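Local coordinates for uncharacterized protein (Parabacteroides merdae ATCC 43184, PDB 4OPW) that is of unknown function but is probably a cell-surface adhesin, its chain wound into a beta-helix like the head domains of putative autotransporter adhesins, at residues 171-176 and 181-186; 149-154 and 161-166; 22-27 and 32-37; 62-67 and 81-86. All blocks are in the same frame, centred on the assembly; numbering follows the deposited sequence. Where two conformers were deposited one is given.

Contact 1 (171-176 and 181-186); sequences ADYSIT and IMAFGV
Ile181 wedges between Tyr173 and Ile175 where two strands of a parallel beta-helix face each other across its interior. The packing is densest round Ile181, which meets three residues through several carbons. Its CG1 branch lies anti to the carbonyl carbon (chi1 -68°), which carries CD1 to 3.8 Å from Ile175 CG1 as the two side chains pass in opposite directions. The same CD1 rests 3.8 Å from Ser174 O, while CG2 turns the other way and lies 4.0 Å from Tyr173 CD1.

Farther along, where the type I turn from Ala183 to Val186 bends the chain round a corner, contacts are fewer. Tyr173 OH comes within 3.6 Å of Ala183 CB but only 4.3 Å from Val186 CB, and a water links the phenol to the turn. Tyr173 OH donates to that water over 2.7 Å. Neighbouring coils close in on the ring through Leu151 and Cys153 to one side of the strand and Val191 and Cys193 to the other.

The chemistry is therefore divided: the isoleucines meet by apolar packing, with no polar link between them, whereas the water takes the proton of the buried phenol and satisfies Ala183 O and Val186 O with its own two.

Contact 2 (149-154 and 161-166); sequences DKLECS and INLKAG. With EDO (1,2-ethanediol), chain E.
Where Leu151 and Cys153 meet Ile161 and Leu163 no ring or amide takes part; the flat groups of note are two carboxylates on segment 149-154, both approached at an oxygen and both remote from segment 161-166. Glu152 OE2 receives Lys150 NZ on its anti lone pair, the one turned away from OE1, at 2.8 Å, in a salt bridge between residues two apart on one strand. At Asp149, a 1,2-ethanediol molecule, probably from the crystallisation liquor, donates from O2 to Asp149 OD1 over 2.7 Å and also bonds to Glu127.

The contact itself lies on the inner side of the strand, within the beta-helix, where strands 150-154 and 161-163 of one coil face each other with their axes 9.3 Å apart. Leu151 and Leu163 reach toward each other tip to tip, CD2 of Leu151 3.8 Å from CD1 of Leu163. CD1 of Leu163 continues straight on from CA and CB (chi2 180°), which brings that methyl to Cys153; Cys153 SG, modelled in two positions, lies in one of them 3.6 Å from Leu163 CD1. Ile161 reaches farther along the strand: its CD1 settles 3.6 Å from Ser154 O, against backbone instead of a side chain. Leu133 of the preceding coil touches Leu163, and Ala171 of the next one touches Leu151.

Side chains thus alternate in character along the strand. Leu151 and Cys153 supply apolar surface to the interior, whereas Lys150 and Glu152 pair their opposite charges on the outer face, and Lys150 also bridges to Asp172 of the next coil.

Contact 3 (22-27 and 32-37); sequences NAIKFD and FNYEQS. With EDO (1,2-ethanediol), chain C.
Ile24 and Phe26 pack against Phe32 and Tyr34 in an apolar, largely aromatic contact between two facing strands of the beta-helix, near its N-terminal end. Strands 23-27 and 32-36 belong to different faces of the coil. Their N-to-C directions are almost opposed, at 174°, and their axes are 10.9 Å apart, a separation bridged by side chains without any hydrogen bond between the segments.

Phe32 is the central group. Its ring passes across that of Phe26 with the planes inclined at 39° and the centroids 4.8 Å apart, a geometry that is neither a parallel stack nor a T-shape. Relative to the Phe26 ring, Phe32 CD2 stands 3.9 Å above the plane, over its centre. Phe26 can offer that face because its CG is placed between the backbone N and the carbonyl carbon (chi1 62°). Close by, Phe32 CB approaches Phe26 CZ to 3.5 Å.

The far end of the Phe32 ring meets Ile24, which arrives from the opposite direction. Ile24 CG2 makes an off-centre CH-pi contact, 4.1 Å from the centroid of the Phe32 ring. Phe99, on the following coil, touches Ile24, Phe26 and Tyr34 and so extends the aromatic cluster along the solenoid, while Val81 and Thr83 of strand 80-85 continue the packing beside Phe32. At its other branch Ile24 divides its reach between two rings, with CD1 standing 3.7 Å from Phe32 CE1 and 3.8 Å from Tyr34 CD1.

Contact 4 (62-67 and 81-86); sequences RVLTVG and VKTNSK
Thr83, which meets Leu64 across this contact at the N-terminal end of the beta-helix, stands on a strand where Ser85 OG is gripped twice, by Tyr34 OH and by Trp87 O. The hydroxyl of Thr83 is likewise engaged: OG1, anti to the backbone N (chi1 -167°), bonds to His42 O. With its polar atom turned to the adjoining strand, Thr83 presents its methyl to the interior.

Strand 63-66 runs beside 23-27 in one wall of the helix and strand 80-85 beside 31-36 in the facing wall; each also has an antiparallel neighbour, 55-60 and 42-46 respectively, in contrast to the parallel stacking of the later coils.

Between the two segments the packing is sparse and wholly apolar, burying 117 Å² in all. Leu64 CD2 stops 4.4 Å from Thr83 CG2, a loose approach, and Phe32, on the strand beside 80-85, also touches Leu64. Ile57 and Ile59 of strand 55-60 adjoin Leu64 as well, while Ile43 and Ile45 of strand 42-46 adjoin Val81, so the contact is continuous with a larger hydrophobic interior.

The closer pair is Val66 with Val81. Both valines have the same first torsion, 177°, yet they use different branches. The side chains pass in opposite directions, and the methyl that is anti to the backbone N on Val66 meets the one anti to the carbonyl carbon on Val81, with Val66 CG1 3.8 Å from Val81 CG2.

In the fold
From the N terminus, contact 3 comes first, closing a short turn between residues 27 and 32 that links one face of the solenoid to another. Contact 4 closes a longer loop, of thirteen residues that include strand 72-75, and ties the wall holding 63-66 to the wall holding 80-85. Contacts 2 and 1 come later, each closing another short reversal. All four are in series: none nests within or crosses another. In space they form two pairs. Contacts 3 and 4, with centres about 5 Å apart, share the N-terminal end, joined by Asn33 N and Val81 O. Contacts 2 and 1 occupy successive coils, joined by Met182 N and Ile161 O; centres of contacts 2 and 3 lie about 20 Å apart.

Contact 1 (171-176 and 181-186)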
loop_
_atom_site.group_PDB
_atom_site.type_symbol
_atom_site.label_atom_id
_atom_site.label_comp_id
_atom_site.label_asym_id
_atom_site.label_seq_id
_atom_site.Cartn_x
_atom_site.Cartn_y
_atom_site.Cartn_z
ATOM N N ALA A 171 -6.758 -2.925 16.117
ATOM C CA ALA A 171 -5.699 -2.382 15.266
ATOM C C ALA A 171 -4.359 -2.458 15.958
ATOM O O ALA A 171 -4.257 -2.156 17.152
ATOM C CB ALA A 171 -5.999 -0.937 14.862
ATOM N N ASP A 172 -3.330 -2.867 15.196
ATOM C CA ASP A 172 -1.946 -2.877 15.642
ATOM C C ASP A 172 -1.212 -1.867 14.793
ATOM O O ASP A 172 -1.090 -2.069 13.577
ATOM C CB ASP A 172 -1.300 -4.272 15.533
ATOM C CG ASP A 172 -1.826 -5.343 16.470
ATOM O OD1 ASP A 172 -2.432 -4.986 17.502
ATOM O OD2 ASP A 172 -1.592 -6.538 16.193
ATOM N N TYR A 173 -0.807 -0.745 15.407
ATOM C CA TYR A 173 -0.073 0.315 14.721
ATOM C C TYR A 173 1.356 0.297 15.181
ATOM O O TYR A 173 1.603 0.264 16.398
ATOM C CB TYR A 173 -0.689 1.691 14.997
ATOM C CG TYR A 173 -2.101 1.896 14.503
ATOM C CD1 TYR A 173 -2.375 2.001 13.145
ATOM C CD2 TYR A 173 -3.145 2.121 15.396
ATOM C CE1 TYR A 173 -3.664 2.267 12.683
ATOM C CE2 TYR A 173 -4.433 2.407 14.948
ATOM C CZ TYR A 173 -4.690 2.468 13.588
ATOM O OH TYR A 173 -5.945 2.776 13.124
ATOM N N SER A 174 2.316 0.308 14.240
ATOM C CA SER A 174 3.724 0.295 14.628
ATOM C C SER A 174 4.558 1.187 13.721
ATOM O O SER A 174 4.322 1.239 12.515
ATOM C CB SER A 174 4.285 -1.126 14.612
ATOM O OG SER A 174 3.629 -1.984 15.531
ATOM N N ILE A 175 5.505 1.930 14.326
ATOM C CA ILE A 175 6.464 2.800 13.620
ATOM C C ILE A 175 7.842 2.449 14.162
ATOM O O ILE A 175 8.035 2.481 15.387
ATOM C CB ILE A 175 6.180 4.337 13.693
ATOM C CG1 ILE A 175 4.827 4.708 13.020
ATOM C CG2 ILE A 175 7.346 5.164 13.049
ATOM C CD1 ILE A 175 4.223 5.997 13.502
ATOM N N THR A 176 8.809 2.155 13.262
ATOM C CA THR A 176 10.177 1.828 13.676
ATOM C C THR A 176 11.122 2.719 12.882
ATOM O O THR A 176 10.972 2.816 11.666
ATOM C CB THR A 176 10.466 0.318 13.497
ATOM O OG1 THR A 176 9.468 -0.435 14.200
ATOM C CG2 THR A 176 11.847 -0.071 14.014
ATOM N N ILE A 181 1.786 7.803 10.836
ATOM C CA ILE A 181 0.495 7.146 10.651
ATOM C C ILE A 181 -0.562 8.224 10.900
ATOM O O ILE A 181 -0.550 8.846 11.964
ATOM C CB ILE A 181 0.289 5.883 11.554
ATOM C CG1 ILE A 181 1.244 4.728 11.126
ATOM C CG2 ILE A 181 -1.196 5.417 11.535
ATOM C CD1 ILE A 181 1.350 3.543 12.105
HETATM N N MSE A 182 -1.442 8.468 9.912
HETATM C CA MSE A 182 -2.543 9.428 10.023
HETATM C C MSE A 182 -3.838 8.621 10.011
HETATM O O MSE A 182 -4.341 8.262 8.929
HETATM C CB MSE A 182 -2.487 10.458 8.887
HETATM C CG MSE A 182 -1.362 11.477 9.037
HETATM SE SE MSE A 182 -0.858 12.205 7.307
HETATM C CE MSE A 182 0.160 10.711 6.639
ATOM N N ALA A 183 -4.335 8.248 11.209
ATOM C CA ALA A 183 -5.525 7.417 11.326
ATOM C C ALA A 183 -6.531 7.925 12.368
ATOM O O ALA A 183 -7.230 7.118 12.981
ATOM C CB ALA A 183 -5.128 5.975 11.634
ATOM N N PHE A 184 -6.685 9.270 12.501
ATOM C CA PHE A 184 -7.739 9.806 13.374
ATOM C C PHE A 184 -9.145 9.423 12.857
ATOM O O PHE A 184 -10.096 9.318 13.643
ATOM C CB PHE A 184 -7.655 11.339 13.448
ATOM C CG PHE A 184 -6.612 11.947 14.349
ATOM C CD1 PHE A 184 -6.340 11.396 15.600
ATOM C CD2 PHE A 184 -5.972 13.130 13.995
ATOM C CE1 PHE A 184 -5.400 11.984 16.454
ATOM C CE2 PHE A 184 -5.056 13.739 14.865
ATOM C CZ PHE A 184 -4.766 13.152 16.081
ATOM N N GLY A 185 -9.253 9.221 11.539
ATOM C CA GLY A 185 -10.515 8.892 10.879
ATOM C C GLY A 185 -11.006 7.465 11.042
ATOM O O GLY A 185 -12.140 7.161 10.653
ATOM N N VAL A 186 -10.162 6.557 11.575
ATOM C CA VAL A 186 -10.546 5.157 11.740
ATOM C C VAL A 186 -10.856 4.865 13.214
ATOM O O VAL A 186 -9.950 4.843 14.057
ATOM C CB VAL A 186 -9.479 4.173 11.163
ATOM C CG1 VAL A 186 -9.895 2.715 11.379
ATOM C CG2 VAL A 186 -9.253 4.440 9.678
HETATM O O HOH W 1 -7.230 4.826 14.422
#

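Contact 2 (149-154 and 161-166)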
loop_
_atom_site.group_PDB
_atom_site.type_symbol
_atom_site.label_atom_id
_atom_site.label_comp_id
_atom_site.label_asym_id
_atom_site.label_seq_id
_atom_site.Cartn_x
_atom_site.Cartn_y
_atom_site.Cartn_z
ATOM N N ASP A 149 -12.009 -6.356 10.385
ATOM C CA ASP A 149 -12.032 -6.914 11.727
ATOM C C ASP A 149 -10.675 -6.603 12.348
ATOM O O ASP A 149 -10.607 -5.835 13.299
ATOM C CB ASP A 149 -12.366 -8.412 11.713
ATOM C CG ASP A 149 -13.808 -8.698 11.340
ATOM O OD1 ASP A 149 -14.703 -7.928 11.771
ATOM O OD2 ASP A 149 -14.046 -9.680 10.607
ATOM N N LYS A 150 -9.586 -7.089 11.732
ATOM C CA LYS A 150 -8.232 -6.832 12.181
ATOM C C LYS A 150 -7.512 -5.888 11.229
ATOM O O LYS A 150 -7.465 -6.147 10.032
ATOM C CB LYS A 150 -7.444 -8.151 12.310
ATOM C CG LYS A 150 -6.019 -7.973 12.868
ATOM C CD LYS A 150 -5.991 -7.373 14.307
ATOM C CE LYS A 150 -4.616 -6.879 14.685
ATOM N NZ LYS A 150 -3.642 -8.016 14.774
ATOM N N LEU A 151 -6.929 -4.812 11.778
ATOM C CA LEU A 151 -6.104 -3.860 11.022
ATOM C C LEU A 151 -4.680 -3.918 11.546
ATOM O O LEU A 151 -4.463 -3.844 12.766
ATOM C CB LEU A 151 -6.675 -2.433 11.154
ATOM C CG LEU A 151 -5.870 -1.285 10.561
ATOM C CD1 LEU A 151 -5.731 -1.427 9.021
ATOM C CD2 LEU A 151 -6.531 0.042 10.908
ATOM N N GLU A 152 -3.712 -4.082 10.638
ATOM C CA GLU A 152 -2.285 -4.079 10.952
ATOM C C GLU A 152 -1.644 -3.036 10.077
ATOM O O GLU A 152 -1.815 -3.046 8.853
ATOM C CB GLU A 152 -1.647 -5.450 10.789
ATOM C CG GLU A 152 -2.139 -6.426 11.854
ATOM C CD GLU A 152 -1.823 -7.885 11.604
ATOM O OE1 GLU A 152 -1.037 -8.175 10.674
ATOM O OE2 GLU A 152 -2.374 -8.742 12.333
ATOM N N CYS A 153 -0.967 -2.079 10.738
ATOM C CA CYS A 153 -0.264 -0.989 10.091
ATOM C C CYS A 153 1.119 -0.926 10.614
ATOM O O CYS A 153 1.345 -0.787 11.820
ATOM C CB CYS A 153 -0.978 0.338 10.289
ATOM S SG CYS A 153 -2.415 0.559 9.230
ATOM N N SER A 154 2.061 -1.002 9.699
ATOM C CA SER A 154 3.453 -0.895 10.102
ATOM C C SER A 154 4.277 -0.060 9.150
ATOM O O SER A 154 4.120 -0.155 7.919
ATOM C CB SER A 154 4.074 -2.279 10.215
ATOM O OG SER A 154 3.228 -3.161 10.945
ATOM N N ILE A 161 1.348 6.386 6.204
ATOM C CA ILE A 161 0.112 5.629 5.990
ATOM C C ILE A 161 -1.027 6.547 6.421
ATOM O O ILE A 161 -1.103 6.927 7.589
ATOM C CB ILE A 161 0.069 4.240 6.686
ATOM C CG1 ILE A 161 1.213 3.312 6.141
ATOM C CG2 ILE A 161 -1.317 3.586 6.455
ATOM C CD1 ILE A 161 1.422 1.954 6.870
ATOM N N ASN A 162 -1.863 6.947 5.473
ATOM C CA ASN A 162 -3.010 7.811 5.742
ATOM C C ASN A 162 -4.288 7.019 5.539
ATOM O O ASN A 162 -4.604 6.635 4.417
ATOM C CB ASN A 162 -2.965 9.050 4.838
ATOM C CG ASN A 162 -4.075 10.048 5.068
ATOM O OD1 ASN A 162 -4.908 9.904 5.961
ATOM N ND2 ASN A 162 -4.122 11.073 4.230
ATOM N N LEU A 163 -5.005 6.755 6.638
ATOM C CA LEU A 163 -6.272 6.003 6.661
ATOM C C LEU A 163 -7.341 7.018 6.965
ATOM O O LEU A 163 -7.505 7.422 8.112
ATOM C CB LEU A 163 -6.231 4.876 7.712
ATOM C CG LEU A 163 -5.017 3.932 7.698
ATOM C CD1 LEU A 163 -5.139 2.888 8.797
ATOM C CD2 LEU A 163 -4.865 3.231 6.327
ATOM N N LYS A 164 -7.963 7.537 5.916
ATOM C CA LYS A 164 -8.892 8.669 5.989
ATOM C C LYS A 164 -10.186 8.419 6.769
ATOM O O LYS A 164 -10.655 9.330 7.454
ATOM C CB LYS A 164 -9.265 9.126 4.578
ATOM C CG LYS A 164 -8.104 9.770 3.820
ATOM C CD LYS A 164 -8.595 10.384 2.523
ATOM C CE LYS A 164 -7.522 11.171 1.814
ATOM N NZ LYS A 164 -7.902 11.479 0.410
ATOM N N ALA A 165 -10.792 7.233 6.640
ATOM C CA ALA A 165 -12.080 6.947 7.274
ATOM C C ALA A 165 -12.296 5.480 7.459
ATOM O O ALA A 165 -11.701 4.674 6.750
ATOM C CB ALA A 165 -13.216 7.508 6.406
ATOM N N GLY A 166 -13.212 5.139 8.360
ATOM C CA GLY A 166 -13.572 3.743 8.541
ATOM C C GLY A 166 -13.596 3.195 9.942
ATOM O O GLY A 166 -13.635 3.945 10.925
HETATM C C1 EDO E . -15.886 -6.592 7.300
HETATM O O1 EDO E . -17.251 -6.521 7.689
HETATM C C2 EDO E . -15.052 -7.162 8.458
HETATM O O2 EDO E . -15.272 -6.384 9.628
#

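Contact 3 (22-27 and 32-37)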
loop_
_atom_site.group_PDB
_atom_site.type_symbol
_atom_site.label_atom_id
_atom_site.label_comp_id
_atom_site.label_asym_id
_atom_site.label_seq_id
_atom_site.Cartn_x
_atom_site.Cartn_y
_atom_site.Cartn_z
ATOM N N ASN A 22 -4.520 -13.258 -8.311
ATOM C CA ASN A 22 -5.116 -12.737 -7.073
ATOM C C ASN A 22 -4.043 -11.970 -6.262
ATOM O O ASN A 22 -4.284 -11.562 -5.124
ATOM C CB ASN A 22 -5.768 -13.863 -6.237
ATOM C CG ASN A 22 -4.802 -14.926 -5.762
ATOM O OD1 ASN A 22 -3.580 -14.793 -5.891
ATOM N ND2 ASN A 22 -5.346 -16.019 -5.218
ATOM N N ALA A 23 -2.844 -11.790 -6.859
ATOM C CA ALA A 23 -1.731 -11.117 -6.211
ATOM C C ALA A 23 -0.919 -10.409 -7.261
ATOM O O ALA A 23 -0.811 -10.884 -8.404
ATOM C CB ALA A 23 -0.867 -12.119 -5.434
ATOM N N ILE A 24 -0.375 -9.238 -6.893
ATOM C CA ILE A 24 0.381 -8.401 -7.820
ATOM C C ILE A 24 1.754 -8.068 -7.236
ATOM O O ILE A 24 1.856 -7.745 -6.051
ATOM C CB ILE A 24 -0.410 -7.087 -8.140
ATOM C CG1 ILE A 24 -1.774 -7.374 -8.813
ATOM C CG2 ILE A 24 0.438 -6.119 -9.025
ATOM C CD1 ILE A 24 -2.789 -6.150 -8.823
ATOM N N LYS A 25 2.790 -8.113 -8.080
ATOM C CA LYS A 25 4.157 -7.740 -7.708
ATOM C C LYS A 25 4.793 -6.969 -8.841
ATOM O O LYS A 25 4.775 -7.421 -9.986
ATOM C CB LYS A 25 4.990 -8.976 -7.336
ATOM C CG LYS A 25 6.397 -8.697 -6.826
ATOM C CD LYS A 25 7.050 -10.006 -6.381
ATOM C CE LYS A 25 8.500 -9.871 -5.992
ATOM N NZ LYS A 25 9.095 -11.186 -5.630
ATOM N N PHE A 26 5.350 -5.797 -8.544
ATOM C CA PHE A 26 6.056 -5.022 -9.575
ATOM C C PHE A 26 7.026 -4.060 -8.901
ATOM O O PHE A 26 6.825 -3.672 -7.747
ATOM C CB PHE A 26 5.082 -4.277 -10.529
ATOM C CG PHE A 26 4.172 -3.232 -9.905
ATOM C CD1 PHE A 26 3.218 -3.591 -8.957
ATOM C CD2 PHE A 26 4.175 -1.922 -10.370
ATOM C CE1 PHE A 26 2.373 -2.635 -8.386
ATOM C CE2 PHE A 26 3.285 -0.972 -9.842
ATOM C CZ PHE A 26 2.419 -1.331 -8.823
ATOM N N ASP A 27 8.068 -3.680 -9.636
ATOM C CA ASP A 27 9.140 -2.826 -9.160
ATOM C C ASP A 27 9.563 -1.916 -10.289
ATOM O O ASP A 27 10.031 -2.398 -11.311
ATOM C CB ASP A 27 10.319 -3.722 -8.688
ATOM C CG ASP A 27 11.520 -3.031 -8.066
ATOM O OD1 ASP A 27 11.412 -1.837 -7.728
ATOM O OD2 ASP A 27 12.526 -3.721 -7.806
ATOM N N PHE A 32 0.224 1.754 -12.150
ATOM C CA PHE A 32 -0.568 0.523 -12.176
ATOM C C PHE A 32 -1.997 0.790 -11.687
ATOM O O PHE A 32 -2.202 1.129 -10.519
ATOM C CB PHE A 32 0.116 -0.577 -11.320
ATOM C CG PHE A 32 -0.345 -1.994 -11.589
ATOM C CD1 PHE A 32 -1.643 -2.391 -11.284
ATOM C CD2 PHE A 32 0.554 -2.961 -12.039
ATOM C CE1 PHE A 32 -2.070 -3.705 -11.528
ATOM C CE2 PHE A 32 0.136 -4.266 -12.280
ATOM C CZ PHE A 32 -1.174 -4.637 -12.011
ATOM N N ASN A 33 -2.977 0.669 -12.604
ATOM C CA ASN A 33 -4.395 0.925 -12.359
ATOM C C ASN A 33 -5.148 -0.386 -12.297
ATOM O O ASN A 33 -5.156 -1.150 -13.269
ATOM C CB ASN A 33 -4.951 1.854 -13.461
ATOM C CG ASN A 33 -4.261 3.203 -13.416
ATOM O OD1 ASN A 33 -4.169 3.829 -12.354
ATOM N ND2 ASN A 33 -3.636 3.627 -14.513
ATOM N N TYR A 34 -5.746 -0.657 -11.143
ATOM C CA TYR A 34 -6.425 -1.915 -10.894
ATOM C C TYR A 34 -7.887 -1.741 -10.556
ATOM O O TYR A 34 -8.277 -0.808 -9.852
ATOM C CB TYR A 34 -5.715 -2.672 -9.719
ATOM C CG TYR A 34 -6.443 -3.925 -9.286
ATOM C CD1 TYR A 34 -6.283 -5.123 -9.981
ATOM C CD2 TYR A 34 -7.350 -3.901 -8.227
ATOM C CE1 TYR A 34 -7.033 -6.253 -9.655
ATOM C CE2 TYR A 34 -8.106 -5.020 -7.896
ATOM C CZ TYR A 34 -7.938 -6.198 -8.604
ATOM O OH TYR A 34 -8.700 -7.282 -8.249
ATOM N N GLU A 35 -8.692 -2.695 -11.020
ATOM C CA GLU A 35 -10.100 -2.755 -10.662
ATOM C C GLU A 35 -10.471 -4.201 -10.344
ATOM O O GLU A 35 -9.996 -5.126 -11.012
ATOM C CB GLU A 35 -11.000 -2.166 -11.760
ATOM C CG GLU A 35 -11.050 -0.643 -11.744
ATOM C CD GLU A 35 -11.788 0.017 -12.897
ATOM O OE1 GLU A 35 -12.871 -0.481 -13.278
ATOM O OE2 GLU A 35 -11.298 1.056 -13.397
ATOM N N GLN A 36 -11.262 -4.383 -9.299
ATOM C CA GLN A 36 -11.761 -5.699 -8.904
ATOM C C GLN A 36 -13.133 -5.874 -9.549
ATOM O O GLN A 36 -14.040 -5.068 -9.308
ATOM C CB GLN A 36 -11.818 -5.867 -7.373
ATOM C CG GLN A 36 -11.987 -7.340 -6.950
ATOM C CD GLN A 36 -12.298 -7.563 -5.482
ATOM O OE1 GLN A 36 -12.162 -6.674 -4.642
ATOM N NE2 GLN A 36 -12.712 -8.778 -5.135
ATOM N N SER A 37 -13.271 -6.889 -10.422
ATOM C CA SER A 37 -14.531 -7.120 -11.124
ATOM C C SER A 37 -14.629 -8.547 -11.624
ATOM O O SER A 37 -13.612 -9.232 -11.713
ATOM C CB SER A 37 -14.667 -6.169 -12.312
ATOM O OG SER A 37 -13.793 -6.538 -13.372
HETATM C C1 EDO C . 10.055 -0.300 -15.124
HETATM O O1 EDO C . 11.408 -0.162 -14.703
HETATM C C2 EDO C . 9.703 -1.804 -15.204
HETATM O O2 EDO C . 10.032 -2.436 -13.992
#

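Contact 4 (62-67 and 81-86)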
loop_
_atom_site.group_PDB
_atom_site.type_symbol
_atom_site.label_atom_id
_atom_site.label_comp_id
_atom_site.label_asym_id
_atom_site.label_seq_id
_atom_site.Cartn_x
_atom_site.Cartn_y
_atom_site.Cartn_z
ATOM N N ARG A 62 -1.044 -17.826 -9.635
ATOM C CA ARG A 62 -1.972 -16.682 -9.557
ATOM C C ARG A 62 -1.287 -15.370 -9.064
ATOM O O ARG A 62 -1.983 -14.417 -8.720
ATOM C CB ARG A 62 -3.222 -17.012 -8.716
ATOM C CG ARG A 62 -4.150 -18.000 -9.443
ATOM C CD ARG A 62 -5.328 -18.441 -8.577
ATOM N NE ARG A 62 -4.894 -19.248 -7.439
ATOM C CZ ARG A 62 -5.653 -19.532 -6.387
ATOM N NH1 ARG A 62 -6.895 -19.076 -6.309
ATOM N NH2 ARG A 62 -5.166 -20.266 -5.393
ATOM N N VAL A 63 0.061 -15.303 -9.107
ATOM C CA VAL A 63 0.804 -14.078 -8.776
ATOM C C VAL A 63 1.206 -13.419 -10.077
ATOM O O VAL A 63 1.944 -14.009 -10.873
ATOM C CB VAL A 63 2.032 -14.316 -7.858
ATOM C CG1 VAL A 63 2.754 -12.999 -7.549
ATOM C CG2 VAL A 63 1.612 -15.036 -6.569
ATOM N N LEU A 64 0.717 -12.207 -10.299
ATOM C CA LEU A 64 1.057 -11.456 -11.493
ATOM C C LEU A 64 2.284 -10.576 -11.235
ATOM O O LEU A 64 2.291 -9.783 -10.290
ATOM C CB LEU A 64 -0.150 -10.588 -11.944
ATOM C CG LEU A 64 0.165 -9.473 -12.976
ATOM C CD1 LEU A 64 0.542 -10.064 -14.369
ATOM C CD2 LEU A 64 -1.023 -8.532 -13.147
ATOM N N THR A 65 3.299 -10.711 -12.095
ATOM C CA THR A 65 4.481 -9.849 -12.109
ATOM C C THR A 65 4.471 -9.062 -13.415
ATOM O O THR A 65 4.254 -9.644 -14.482
ATOM C CB THR A 65 5.809 -10.627 -11.924
ATOM O OG1 THR A 65 5.802 -11.241 -10.636
ATOM C CG2 THR A 65 7.047 -9.711 -12.010
ATOM N N VAL A 66 4.690 -7.741 -13.332
ATOM C CA VAL A 66 4.808 -6.900 -14.535
ATOM C C VAL A 66 6.137 -6.138 -14.446
ATOM O O VAL A 66 6.499 -5.641 -13.387
ATOM C CB VAL A 66 3.577 -5.939 -14.737
ATOM C CG1 VAL A 66 3.767 -5.028 -15.946
ATOM C CG2 VAL A 66 2.269 -6.720 -14.880
ATOM N N GLY A 67 6.841 -6.036 -15.570
ATOM C CA GLY A 67 8.075 -5.266 -15.667
ATOM C C GLY A 67 8.655 -5.431 -17.056
ATOM O O GLY A 67 7.898 -5.569 -18.029
ATOM N N VAL A 81 -0.083 0.464 -16.693
ATOM C CA VAL A 81 -0.724 -0.843 -16.653
ATOM C C VAL A 81 -2.168 -0.632 -16.196
ATOM O O VAL A 81 -2.402 0.039 -15.185
ATOM C CB VAL A 81 0.035 -1.843 -15.736
ATOM C CG1 VAL A 81 -0.706 -3.190 -15.648
ATOM C CG2 VAL A 81 1.460 -2.049 -16.231
ATOM N N LYS A 82 -3.139 -1.159 -16.959
ATOM C CA LYS A 82 -4.542 -1.135 -16.565
ATOM C C LYS A 82 -5.046 -2.580 -16.602
ATOM O O LYS A 82 -5.033 -3.191 -17.667
ATOM C CB LYS A 82 -5.388 -0.218 -17.463
ATOM C CG LYS A 82 -6.834 -0.113 -16.964
ATOM C CD LYS A 82 -7.718 0.732 -17.869
ATOM C CE LYS A 82 -9.172 0.456 -17.584
ATOM N NZ LYS A 82 -10.054 1.546 -18.071
ATOM N N THR A 83 -5.460 -3.146 -15.446
ATOM C CA THR A 83 -5.909 -4.548 -15.467
ATOM C C THR A 83 -6.986 -4.783 -14.402
ATOM O O THR A 83 -7.278 -3.896 -13.601
ATOM C CB THR A 83 -4.701 -5.502 -15.318
ATOM O OG1 THR A 83 -5.089 -6.837 -15.631
ATOM C CG2 THR A 83 -4.038 -5.418 -13.947
ATOM N N ASN A 84 -7.596 -5.960 -14.422
ATOM C CA ASN A 84 -8.647 -6.314 -13.477
ATOM C C ASN A 84 -8.563 -7.800 -13.132
ATOM O O ASN A 84 -8.001 -8.595 -13.903
ATOM C CB ASN A 84 -10.053 -5.970 -14.058
ATOM C CG ASN A 84 -10.495 -6.879 -15.180
ATOM O OD1 ASN A 84 -9.903 -6.886 -16.267
ATOM N ND2 ASN A 84 -11.540 -7.687 -14.939
ATOM N N SER A 85 -9.158 -8.173 -11.993
ATOM C CA SER A 85 -9.267 -9.561 -11.565
ATOM C C SER A 85 -10.470 -9.698 -10.657
ATOM O O SER A 85 -10.930 -8.706 -10.093
ATOM C CB SER A 85 -7.996 -10.022 -10.858
ATOM O OG SER A 85 -7.883 -9.464 -9.561
ATOM N N LYS A 86 -10.955 -10.925 -10.482
ATOM C CA LYS A 86 -12.096 -11.139 -9.610
ATOM C C LYS A 86 -11.698 -10.988 -8.123
ATOM O O LYS A 86 -12.503 -10.531 -7.304
ATOM C CB LYS A 86 -12.692 -12.525 -9.891
ATOM C CG LYS A 86 -13.971 -12.810 -9.124
ATOM C CD LYS A 86 -14.704 -14.050 -9.640
ATOM C CE LYS A 86 -15.833 -14.393 -8.691
ATOM N NZ LYS A 86 -16.663 -15.532 -9.196
#